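Local coordinates for TBC1 domain family member 22A (PDB 2QFZ), which probably acts as a GTPase-activating protein for Rab-family GTPases through the TBC domain that makes up this fragment of the longer, homodimeric protein, at residues Met58-Leu63 against Cys262-Trp267; Phe86-His91 against Ala138-Ala143; Asp204-Ala209 against Trp249-Leu254. One frame throughout, in Å; residues are numbered along the deposited sequence.

Contact 1: residues Met58-Leu63 against Cys262-Trp267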
loop_
_atom_site.group_PDB
_atom_site.type_symbol
_atom_site.label_atom_id
_atom_site.label_comp_id
_atom_site.label_asym_id
_atom_site.label_seq_id
_atom_site.Cartn_x
_atom_site.Cartn_y
_atom_site.Cartn_z
ATOM N N MET A 58 -13.778 -7.968 -2.300
ATOM C CA MET A 58 -13.574 -9.292 -2.951
ATOM C C MET A 58 -12.583 -9.221 -4.139
ATOM O O MET A 58 -11.852 -10.182 -4.403
ATOM C CB MET A 58 -14.918 -9.850 -3.419
ATOM C CG MET A 58 -14.882 -11.237 -4.099
ATOM S SD MET A 58 -14.045 -12.585 -3.202
ATOM C CE MET A 58 -15.061 -12.693 -1.706
ATOM N N THR A 59 -12.618 -8.124 -4.914
ATOM C CA THR A 59 -11.641 -7.946 -5.999
ATOM C C THR A 59 -10.188 -7.981 -5.470
ATOM O O THR A 59 -9.375 -8.756 -5.963
ATOM C CB THR A 59 -11.925 -6.690 -6.836
ATOM O OG1 THR A 59 -13.254 -6.740 -7.353
ATOM C CG2 THR A 59 -10.955 -6.567 -8.031
ATOM N N TRP A 60 -9.871 -7.179 -4.453
ATOM C CA TRP A 60 -8.540 -7.242 -3.825
ATOM C C TRP A 60 -8.152 -8.640 -3.344
ATOM O O TRP A 60 -6.999 -9.110 -3.535
ATOM C CB TRP A 60 -8.454 -6.253 -2.653
ATOM C CG TRP A 60 -8.228 -4.835 -3.031
ATOM C CD1 TRP A 60 -8.518 -4.248 -4.208
ATOM C CD2 TRP A 60 -7.680 -3.798 -2.191
ATOM N NE1 TRP A 60 -8.145 -2.928 -4.196
ATOM C CE2 TRP A 60 -7.631 -2.620 -2.968
ATOM C CE3 TRP A 60 -7.137 -3.779 -0.906
ATOM C CZ2 TRP A 60 -7.102 -1.422 -2.483
ATOM C CZ3 TRP A 60 -6.618 -2.580 -0.413
ATOM C CH2 TRP A 60 -6.616 -1.417 -1.199
ATOM N N LYS A 61 -9.094 -9.314 -2.710
ATOM C CA LYS A 61 -8.866 -10.701 -2.306
ATOM C C LYS A 61 -8.560 -11.643 -3.452
ATOM O O LYS A 61 -7.697 -12.517 -3.311
ATOM C CB LYS A 61 -10.015 -11.234 -1.470
ATOM C CG LYS A 61 -10.081 -10.579 -0.114
ATOM C CD LYS A 61 -11.287 -11.077 0.709
ATOM C CE LYS A 61 -11.701 -10.009 1.690
ATOM N NZ LYS A 61 -12.674 -10.558 2.665
ATOM N N LEU A 62 -9.234 -11.491 -4.582
ATOM C CA LEU A 62 -8.940 -12.342 -5.730
ATOM C C LEU A 62 -7.623 -11.997 -6.440
ATOM O O LEU A 62 -6.854 -12.912 -6.809
ATOM C CB LEU A 62 -10.076 -12.359 -6.743
ATOM C CG LEU A 62 -11.327 -13.062 -6.250
ATOM C CD1 LEU A 62 -12.526 -12.681 -7.139
ATOM C CD2 LEU A 62 -11.103 -14.618 -6.168
ATOM N N LEU A 63 -7.374 -10.704 -6.628
ATOM C CA LEU A 63 -6.199 -10.229 -7.354
ATOM C C LEU A 63 -4.912 -10.488 -6.576
ATOM O O LEU A 63 -3.891 -10.744 -7.172
ATOM C CB LEU A 63 -6.331 -8.736 -7.700
ATOM C CG LEU A 63 -7.285 -8.321 -8.807
ATOM C CD1 LEU A 63 -7.341 -6.790 -8.940
ATOM C CD2 LEU A 63 -6.870 -8.945 -10.101
ATOM N N CYS A 262 -6.373 8.219 -1.503
ATOM C CA CYS A 262 -5.532 8.106 -2.687
ATOM C C CYS A 262 -4.741 6.785 -2.742
ATOM O O CYS A 262 -4.555 6.218 -3.812
ATOM C CB CYS A 262 -4.590 9.319 -2.766
ATOM S SG CYS A 262 -5.521 10.829 -3.036
ATOM N N THR A 263 -4.238 6.340 -1.602
ATOM C CA THR A 263 -3.437 5.094 -1.529
ATOM C C THR A 263 -4.376 3.910 -1.955
ATOM O O THR A 263 -3.988 3.027 -2.708
ATOM C CB THR A 263 -2.877 4.879 -0.101
ATOM O OG1 THR A 263 -1.891 5.891 0.223
ATOM C CG2 THR A 263 -2.256 3.428 0.101
ATOM N N ILE A 264 -5.631 3.951 -1.519
ATOM C CA ILE A 264 -6.572 2.874 -1.834
ATOM C C ILE A 264 -6.749 2.794 -3.345
ATOM O O ILE A 264 -6.648 1.738 -3.937
ATOM C CB ILE A 264 -7.936 3.030 -1.037
ATOM C CG1 ILE A 264 -7.682 2.702 0.405
ATOM C CG2 ILE A 264 -9.051 2.151 -1.672
ATOM C CD1 ILE A 264 -8.813 3.075 1.423
ATOM N N ARG A 265 -6.949 3.936 -3.998
ATOM C CA ARG A 265 -7.077 3.946 -5.432
ATOM C C ARG A 265 -5.821 3.440 -6.209
ATOM O O ARG A 265 -5.907 2.599 -7.136
ATOM C CB ARG A 265 -7.507 5.342 -5.878
ATOM C CG ARG A 265 -7.605 5.544 -7.352
ATOM C CD ARG A 265 -8.486 4.510 -8.089
ATOM N NE ARG A 265 -8.322 4.718 -9.498
ATOM C CZ ARG A 265 -7.419 4.131 -10.266
ATOM N NH1 ARG A 265 -6.601 3.184 -9.805
ATOM N NH2 ARG A 265 -7.351 4.477 -11.545
ATOM N N LEU A 266 -4.679 3.985 -5.830
ATOM C CA LEU A 266 -3.371 3.565 -6.268
ATOM C C LEU A 266 -3.192 2.042 -6.150
ATOM O O LEU A 266 -2.705 1.393 -7.102
ATOM C CB LEU A 266 -2.325 4.297 -5.422
ATOM C CG LEU A 266 -0.965 4.741 -5.988
ATOM C CD1 LEU A 266 -1.077 5.766 -7.105
ATOM C CD2 LEU A 266 -0.058 5.304 -4.807
ATOM N N TRP A 267 -3.624 1.454 -5.025
ATOM C CA TRP A 267 -3.414 -0.004 -4.834
ATOM C C TRP A 267 -4.334 -0.866 -5.712
ATOM O O TRP A 267 -3.968 -2.010 -5.966
ATOM C CB TRP A 267 -3.458 -0.436 -3.346
ATOM C CG TRP A 267 -2.273 0.026 -2.527
ATOM C CD1 TRP A 267 -1.360 0.987 -2.848
ATOM C CD2 TRP A 267 -1.916 -0.433 -1.228
ATOM N NE1 TRP A 267 -0.444 1.141 -1.820
ATOM C CE2 TRP A 267 -0.778 0.276 -0.820
ATOM C CE3 TRP A 267 -2.432 -1.415 -0.379
ATOM C CZ2 TRP A 267 -0.160 0.045 0.401
ATOM C CZ3 TRP A 267 -1.818 -1.630 0.834
ATOM C CH2 TRP A 267 -0.724 -0.910 1.220
#

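Contact 2: residues Phe86-His91 against Ala138-Ala143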
loop_
_atom_site.group_PDB
_atom_site.type_symbol
_atom_site.label_atom_id
_atom_site.label_comp_id
_atom_site.label_asym_id
_atom_site.label_seq_id
_atom_site.Cartn_x
_atom_site.Cartn_y
_atom_site.Cartn_z
ATOM N N PHE A 86 -6.088 -17.570 13.353
ATOM C CA PHE A 86 -6.542 -17.673 14.746
ATOM C C PHE A 86 -5.695 -18.638 15.570
ATOM O O PHE A 86 -5.480 -18.407 16.766
ATOM C CB PHE A 86 -7.977 -18.130 14.786
ATOM C CG PHE A 86 -8.920 -17.252 14.029
ATOM C CD1 PHE A 86 -8.660 -15.892 13.839
ATOM C CD2 PHE A 86 -10.117 -17.779 13.551
ATOM C CE1 PHE A 86 -9.587 -15.072 13.147
ATOM C CE2 PHE A 86 -11.043 -16.960 12.889
ATOM C CZ PHE A 86 -10.750 -15.598 12.681
ATOM N N ALA A 87 -5.229 -19.715 14.933
ATOM C CA ALA A 87 -4.201 -20.572 15.536
ATOM C C ALA A 87 -2.893 -19.835 15.828
ATOM O O ALA A 87 -2.229 -20.152 16.799
ATOM C CB ALA A 87 -3.925 -21.823 14.644
ATOM N N PHE A 88 -2.494 -18.869 14.987
ATOM C CA PHE A 88 -1.306 -18.079 15.307
ATOM C C PHE A 88 -1.554 -17.277 16.571
ATOM O O PHE A 88 -0.696 -17.215 17.408
ATOM C CB PHE A 88 -0.861 -17.103 14.190
ATOM C CG PHE A 88 -0.508 -17.741 12.898
ATOM C CD1 PHE A 88 -0.207 -19.097 12.807
ATOM C CD2 PHE A 88 -0.449 -16.951 11.744
ATOM C CE1 PHE A 88 0.113 -19.656 11.572
ATOM C CE2 PHE A 88 -0.125 -17.471 10.530
ATOM C CZ PHE A 88 0.168 -18.832 10.419
ATOM N N ILE A 89 -2.718 -16.644 16.684
ATOM C CA ILE A 89 -3.028 -15.799 17.839
ATOM C C ILE A 89 -2.944 -16.591 19.152
ATOM O O ILE A 89 -2.342 -16.142 20.146
ATOM C CB ILE A 89 -4.448 -15.167 17.747
ATOM C CG1 ILE A 89 -4.591 -14.235 16.541
ATOM C CG2 ILE A 89 -4.761 -14.388 19.021
ATOM C CD1 ILE A 89 -5.940 -13.578 16.487
ATOM N N GLU A 90 -3.558 -17.768 19.142
ATOM C CA GLU A 90 -3.533 -18.662 20.279
ATOM C C GLU A 90 -2.098 -19.050 20.638
ATOM O O GLU A 90 -1.731 -19.004 21.801
ATOM C CB GLU A 90 -4.381 -19.919 19.989
ATOM C CG GLU A 90 -5.113 -20.477 21.203
ATOM C CD GLU A 90 -5.940 -19.405 21.917
ATOM O OE1 GLU A 90 -6.688 -18.659 21.220
ATOM O OE2 GLU A 90 -5.826 -19.299 23.170
ATOM N N HIS A 91 -1.293 -19.408 19.634
ATOM C CA HIS A 91 0.060 -19.959 19.856
ATOM C C HIS A 91 1.053 -18.905 20.335
ATOM O O HIS A 91 1.939 -19.194 21.131
ATOM C CB HIS A 91 0.586 -20.604 18.572
ATOM C CG HIS A 91 1.819 -21.439 18.765
ATOM N ND1 HIS A 91 3.068 -20.895 18.999
ATOM C CD2 HIS A 91 2.000 -22.780 18.713
ATOM C CE1 HIS A 91 3.957 -21.866 19.105
ATOM N NE2 HIS A 91 3.336 -23.019 18.935
ATOM N N ALA A 138 5.848 -10.122 12.384
ATOM C CA ALA A 138 7.250 -9.926 12.785
ATOM C C ALA A 138 7.873 -11.207 13.341
ATOM O O ALA A 138 8.956 -11.572 12.944
ATOM C CB ALA A 138 7.346 -8.819 13.801
ATOM N N ILE A 139 7.176 -11.908 14.225
ATOM C CA ILE A 139 7.738 -13.161 14.743
ATOM C C ILE A 139 7.787 -14.264 13.657
ATOM O O ILE A 139 8.659 -15.098 13.687
ATOM C CB ILE A 139 7.073 -13.621 16.082
ATOM C CG1 ILE A 139 5.656 -14.105 15.869
ATOM C CG2 ILE A 139 7.098 -12.459 17.128
ATOM C CD1 ILE A 139 4.832 -14.156 17.166
ATOM N N ARG A 140 6.869 -14.235 12.688
ATOM C CA ARG A 140 6.887 -15.183 11.584
ATOM C C ARG A 140 7.825 -14.813 10.437
ATOM O O ARG A 140 8.002 -15.593 9.490
ATOM C CB ARG A 140 5.451 -15.440 11.077
ATOM C CG ARG A 140 4.604 -16.088 12.174
ATOM C CD ARG A 140 3.275 -16.579 11.709
ATOM N NE ARG A 140 3.433 -17.689 10.793
ATOM C CZ ARG A 140 3.607 -18.959 11.164
ATOM N NH1 ARG A 140 3.648 -19.307 12.441
ATOM N NH2 ARG A 140 3.736 -19.890 10.243
ATOM N N HIS A 141 8.464 -13.647 10.521
ATOM C CA HIS A 141 9.382 -13.217 9.476
ATOM C C HIS A 141 10.627 -12.682 10.146
ATOM O O HIS A 141 10.841 -11.461 10.206
ATOM C CB HIS A 141 8.689 -12.185 8.587
ATOM C CG HIS A 141 7.535 -12.752 7.837
ATOM N ND1 HIS A 141 6.281 -12.874 8.402
ATOM C CD2 HIS A 141 7.459 -13.307 6.606
ATOM C CE1 HIS A 141 5.477 -13.461 7.533
ATOM N NE2 HIS A 141 6.173 -13.750 6.445
ATOM N N PRO A 142 11.433 -13.605 10.704
ATOM C CA PRO A 142 12.551 -13.202 11.567
ATOM C C PRO A 142 13.710 -12.517 10.845
ATOM O O PRO A 142 14.498 -11.849 11.508
ATOM C CB PRO A 142 13.012 -14.530 12.190
ATOM C CG PRO A 142 12.572 -15.605 11.209
ATOM C CD PRO A 142 11.302 -15.076 10.605
ATOM N N ALA A 143 13.838 -12.696 9.528
ATOM C CA ALA A 143 14.824 -11.900 8.753
ATOM C C ALA A 143 14.536 -10.370 8.733
ATOM O O ALA A 143 15.446 -9.569 8.517
ATOM C CB ALA A 143 14.947 -12.412 7.362
#

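Contact 3: residues Asp204-Ala209 against Trp249-Leu254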
loop_
_atom_site.group_PDB
_atom_site.type_symbol
_atom_site.label_atom_id
_atom_site.label_comp_id
_atom_site.label_asym_id
_atom_site.label_seq_id
_atom_site.Cartn_x
_atom_site.Cartn_y
_atom_site.Cartn_z
ATOM N N ASP A 204 13.000 -7.882 0.133
ATOM C CA ASP A 204 14.306 -7.241 0.386
ATOM C C ASP A 204 14.210 -5.803 0.951
ATOM O O ASP A 204 15.209 -5.241 1.399
ATOM C CB ASP A 204 15.160 -7.250 -0.901
ATOM C CG ASP A 204 14.456 -6.607 -2.090
ATOM O OD1 ASP A 204 13.221 -6.357 -2.028
ATOM O OD2 ASP A 204 15.141 -6.375 -3.117
ATOM N N ASN A 205 13.011 -5.225 0.922
ATOM C CA ASN A 205 12.782 -3.883 1.518
ATOM C C ASN A 205 12.978 -3.831 3.005
ATOM O O ASN A 205 13.228 -2.759 3.538
ATOM C CB ASN A 205 11.361 -3.362 1.210
ATOM C CG ASN A 205 11.225 -2.838 -0.190
ATOM O OD1 ASN A 205 12.107 -3.036 -1.011
ATOM N ND2 ASN A 205 10.118 -2.149 -0.467
ATOM N N TYR A 206 12.855 -4.978 3.674
ATOM C CA TYR A 206 12.718 -5.016 5.130
ATOM C C TYR A 206 13.655 -5.993 5.865
ATOM O O TYR A 206 13.592 -6.081 7.078
ATOM C CB TYR A 206 11.259 -5.261 5.525
ATOM C CG TYR A 206 10.312 -4.228 4.929
ATOM C CD1 TYR A 206 10.353 -2.884 5.349
ATOM C CD2 TYR A 206 9.414 -4.564 3.934
ATOM C CE1 TYR A 206 9.498 -1.917 4.776
ATOM C CE2 TYR A 206 8.552 -3.602 3.374
ATOM C CZ TYR A 206 8.601 -2.299 3.811
ATOM O OH TYR A 206 7.785 -1.374 3.233
ATOM N N THR A 207 14.540 -6.656 5.139
ATOM C CA THR A 207 15.640 -7.339 5.761
ATOM C C THR A 207 16.682 -6.346 6.352
ATOM O O THR A 207 16.531 -5.104 6.235
ATOM C CB THR A 207 16.235 -8.418 4.809
ATOM O OG1 THR A 207 16.648 -7.845 3.539
ATOM C CG2 THR A 207 15.175 -9.494 4.571
ATOM N N PHE A 208 17.675 -6.903 7.053
ATOM C CA PHE A 208 18.780 -6.152 7.677
ATOM C C PHE A 208 19.402 -5.124 6.728
ATOM O O PHE A 208 19.895 -5.484 5.652
ATOM C CB PHE A 208 19.866 -7.137 8.153
ATOM C CG PHE A 208 20.904 -6.514 9.034
ATOM C CD1 PHE A 208 20.623 -6.235 10.357
ATOM C CD2 PHE A 208 22.156 -6.202 8.538
ATOM C CE1 PHE A 208 21.562 -5.656 11.168
ATOM C CE2 PHE A 208 23.112 -5.620 9.347
ATOM C CZ PHE A 208 22.823 -5.345 10.661
ATOM N N ALA A 209 19.366 -3.844 7.117
ATOM C CA ALA A 209 19.917 -2.765 6.284
ATOM C C ALA A 209 19.061 -2.427 5.064
ATOM O O ALA A 209 19.485 -1.633 4.209
ATOM C CB ALA A 209 21.353 -3.118 5.808
ATOM N N TRP A 249 9.240 7.222 0.504
ATOM C CA TRP A 249 8.358 6.925 -0.610
ATOM C C TRP A 249 8.382 5.394 -0.860
ATOM O O TRP A 249 7.387 4.836 -1.256
ATOM C CB TRP A 249 8.822 7.665 -1.908
ATOM C CG TRP A 249 8.717 9.227 -1.915
ATOM C CD1 TRP A 249 8.492 10.026 -0.862
ATOM C CD2 TRP A 249 8.867 10.105 -3.055
ATOM N NE1 TRP A 249 8.493 11.352 -1.242
ATOM C CE2 TRP A 249 8.720 11.413 -2.595
ATOM C CE3 TRP A 249 9.063 9.888 -4.434
ATOM C CZ2 TRP A 249 8.808 12.514 -3.436
ATOM C CZ3 TRP A 249 9.126 10.993 -5.287
ATOM C CH2 TRP A 249 9.005 12.285 -4.778
ATOM N N MET A 250 9.541 4.751 -0.697
ATOM C CA MET A 250 9.677 3.279 -0.944
ATOM C C MET A 250 9.251 2.454 0.266
ATOM O O MET A 250 8.508 1.510 0.128
ATOM C CB MET A 250 11.119 2.884 -1.271
ATOM C CG MET A 250 11.675 3.543 -2.521
ATOM S SD MET A 250 10.575 3.453 -3.925
ATOM C CE MET A 250 11.484 4.415 -5.129
ATOM N N ASN A 251 9.748 2.849 1.433
ATOM C CA ASN A 251 9.514 2.195 2.725
ATOM C C ASN A 251 8.031 2.135 3.131
ATOM O O ASN A 251 7.554 1.116 3.663
ATOM C CB ASN A 251 10.314 2.957 3.799
ATOM C CG ASN A 251 10.400 2.200 5.109
ATOM O OD1 ASN A 251 11.036 1.120 5.183
ATOM N ND2 ASN A 251 9.777 2.760 6.154
ATOM N N ASN A 252 7.320 3.236 2.860
ATOM C CA ASN A 252 5.909 3.396 3.205
ATOM C C ASN A 252 4.959 3.320 1.994
ATOM O O ASN A 252 3.758 3.603 2.139
ATOM C CB ASN A 252 5.696 4.753 3.917
ATOM C CG ASN A 252 6.418 4.836 5.288
ATOM O OD1 ASN A 252 7.656 4.874 5.368
ATOM N ND2 ASN A 252 5.633 4.884 6.362
ATOM N N LEU A 253 5.510 3.022 0.805
ATOM C CA LEU A 253 4.750 2.930 -0.461
ATOM C C LEU A 253 3.895 4.187 -0.748
ATOM O O LEU A 253 2.737 4.088 -1.148
ATOM C CB LEU A 253 3.902 1.659 -0.547
ATOM C CG LEU A 253 4.716 0.357 -0.681
ATOM C CD1 LEU A 253 3.748 -0.792 -0.747
ATOM C CD2 LEU A 253 5.663 0.311 -1.916
ATOM N N LEU A 254 4.544 5.351 -0.609
ATOM C CA LEU A 254 3.971 6.687 -0.824
ATOM C C LEU A 254 2.844 7.035 0.116
ATOM O O LEU A 254 2.280 8.140 -0.014
ATOM C CB LEU A 254 3.557 6.914 -2.287
ATOM C CG LEU A 254 4.728 7.231 -3.235
ATOM C CD1 LEU A 254 4.262 7.017 -4.622
ATOM C CD2 LEU A 254 5.299 8.704 -3.016
#

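Contact 1: residues Met58-Leu63 against Cys262-Trp267
W60 alone of 58-63 touches 262-267, pushing the six-membered end of its indole against I264 and W267. The closest approach is an edge contact, with no bond implied: CZ2 of W60 lies 3.5 Å from the carbonyl O of I264, which sits in the ring plane. The apolar contacts also fall on CZ2 of W60, which is 4.2 Å from CG2 of I264 and 3.9 Å from CB of W267. The two tryptophan side chains cross at about a right angle, and W60 meets its partner near the base of the side chain, so this is not a ring stack. With CG anti to the carbonyl carbon (chi1 -79°), the indole of W60 is carried across to helix 260-270, where a hydrogen bond from NE1 to OD1 of D268 helps to fix its rotation. With an alanine here, D268 would probably lose its indole N-H donor and a gap would open beside the I264 carbonyl. By sequence, W60 is the tryptophan of the RxxxW signature of TBC domains. Around the pair, V160 of helix 150-162 packs on W60 and I264, while P156 packs on T263 and W267; helix 40-47 backs T59 and L63, and helix 319-335 lies against C262, R265 and L266.

Contact 2: residues Phe86-His91 against Ala138-Ala143
F88 and R140 meet flat on flat: the guanidinium of R140 lies over one face of the phenyl ring, with the two planes only 10° apart. CZ of R140 is 3.9 Å from the centroid of the F88 ring and 27° off the ring normal, a cation-pi geometry. The methylene before the guanidinium adds a CH-pi contact, CD of R140 standing over the same face. The closest atoms are NE of R140 and CZ of F88, 3.5 Å apart. NE lies over the face but toward its rim, and this, with the tilt of CZ from the normal, marks the stack as offset. The R140 chain gets there by a bend at chi3 (67°), which turns the guanidinium over the phenyl face after an extended chi2. In the all-helical TBC fold this joins the C-terminal parts of helices 74-91 and 124-140 at the protein surface. One step out, NH1 of R140 makes a weak hydrogen bond to the hydroxyl of Y92, just past the first helix, and the arginine side chain also touches Y192 of helix 181-200. F88 rests in turn on I136, one turn before R140 on helix 124-140. Next to R140, H141 folds back, its ring stacked on W137 and its ND1 bonded to the W137 carbonyl.

Contact 3: residues Asp204-Ala209 against Trp249-Leu254
Y206 sets the outer edge of its ring against N251, its CE1 lying 3.4 Å from OD1 of the asparagine and its hydroxyl passing on to the backbone. The segment that receives it is a helix end: L254 N bonds to W249 O at 3.0 Å, L253 N reaches M250 O weakly, and L253 takes a positive phi, which together make a Schellman motif closing helix 242-251 within the all-helical TBC domain. Into this last turn Y206 donates its OH to N251 O at a short 2.5 Å, so the tyrosine supplies a donor to a carbonyl near the helix end. The approach is bent and off-plane: the C=O...donor angle is 134°, and the donor is tilted 29° from the carbonyl plane. N205 CB lies over one face of the Y206 ring, toward its rim. N205 also brings its amide near the helix end, with ND2 4.0 Å from M250 O, too long to count as a bond. The amide of N251 is itself gripped from outside the two segments: OD1 accepts from Q210 NE2, and ND2 bonds to the carbonyl of Q148. By sequence Q148 is the glutamine of the YxQ signature, which in related Rab-GAPs supplies one of two catalytic fingers, so N251 probably helps to position that backbone. I150 and L153 of helix 150-162 pack on the tyrosine. N252, bonded to D152 through its own ND2, accepts the second bond of N251 ND2: N251 ND2 lies 3.1 Å from N252 OD1, the donor standing 45° out of the N252 carbonyl plane.

The three contacts belong to one helical domain, with centres 20 to 25 Å apart. Contact 3 touches both others. It meets contact 1 where CZ2 of W267 lies 4.2 Å from CD1 of L253, joining the turn after helix 242-251 to helix 260-270, and contact 2 where CG2 of T207 lies 4.0 Å from O of A143. Contacts 1 and 2 do not touch, their nearest atoms being about 11 Å apart, although helices 56-63 and 74-91 are consecutive. Helix 150-162 packs on contacts 1 and 3 alike. Contact 1 includes the RxxxW tryptophan, and contact 3 adjoins the YxQ glutamine, a catalytic finger in related Rab-GAPs, so contact 3 probably lies by the active site.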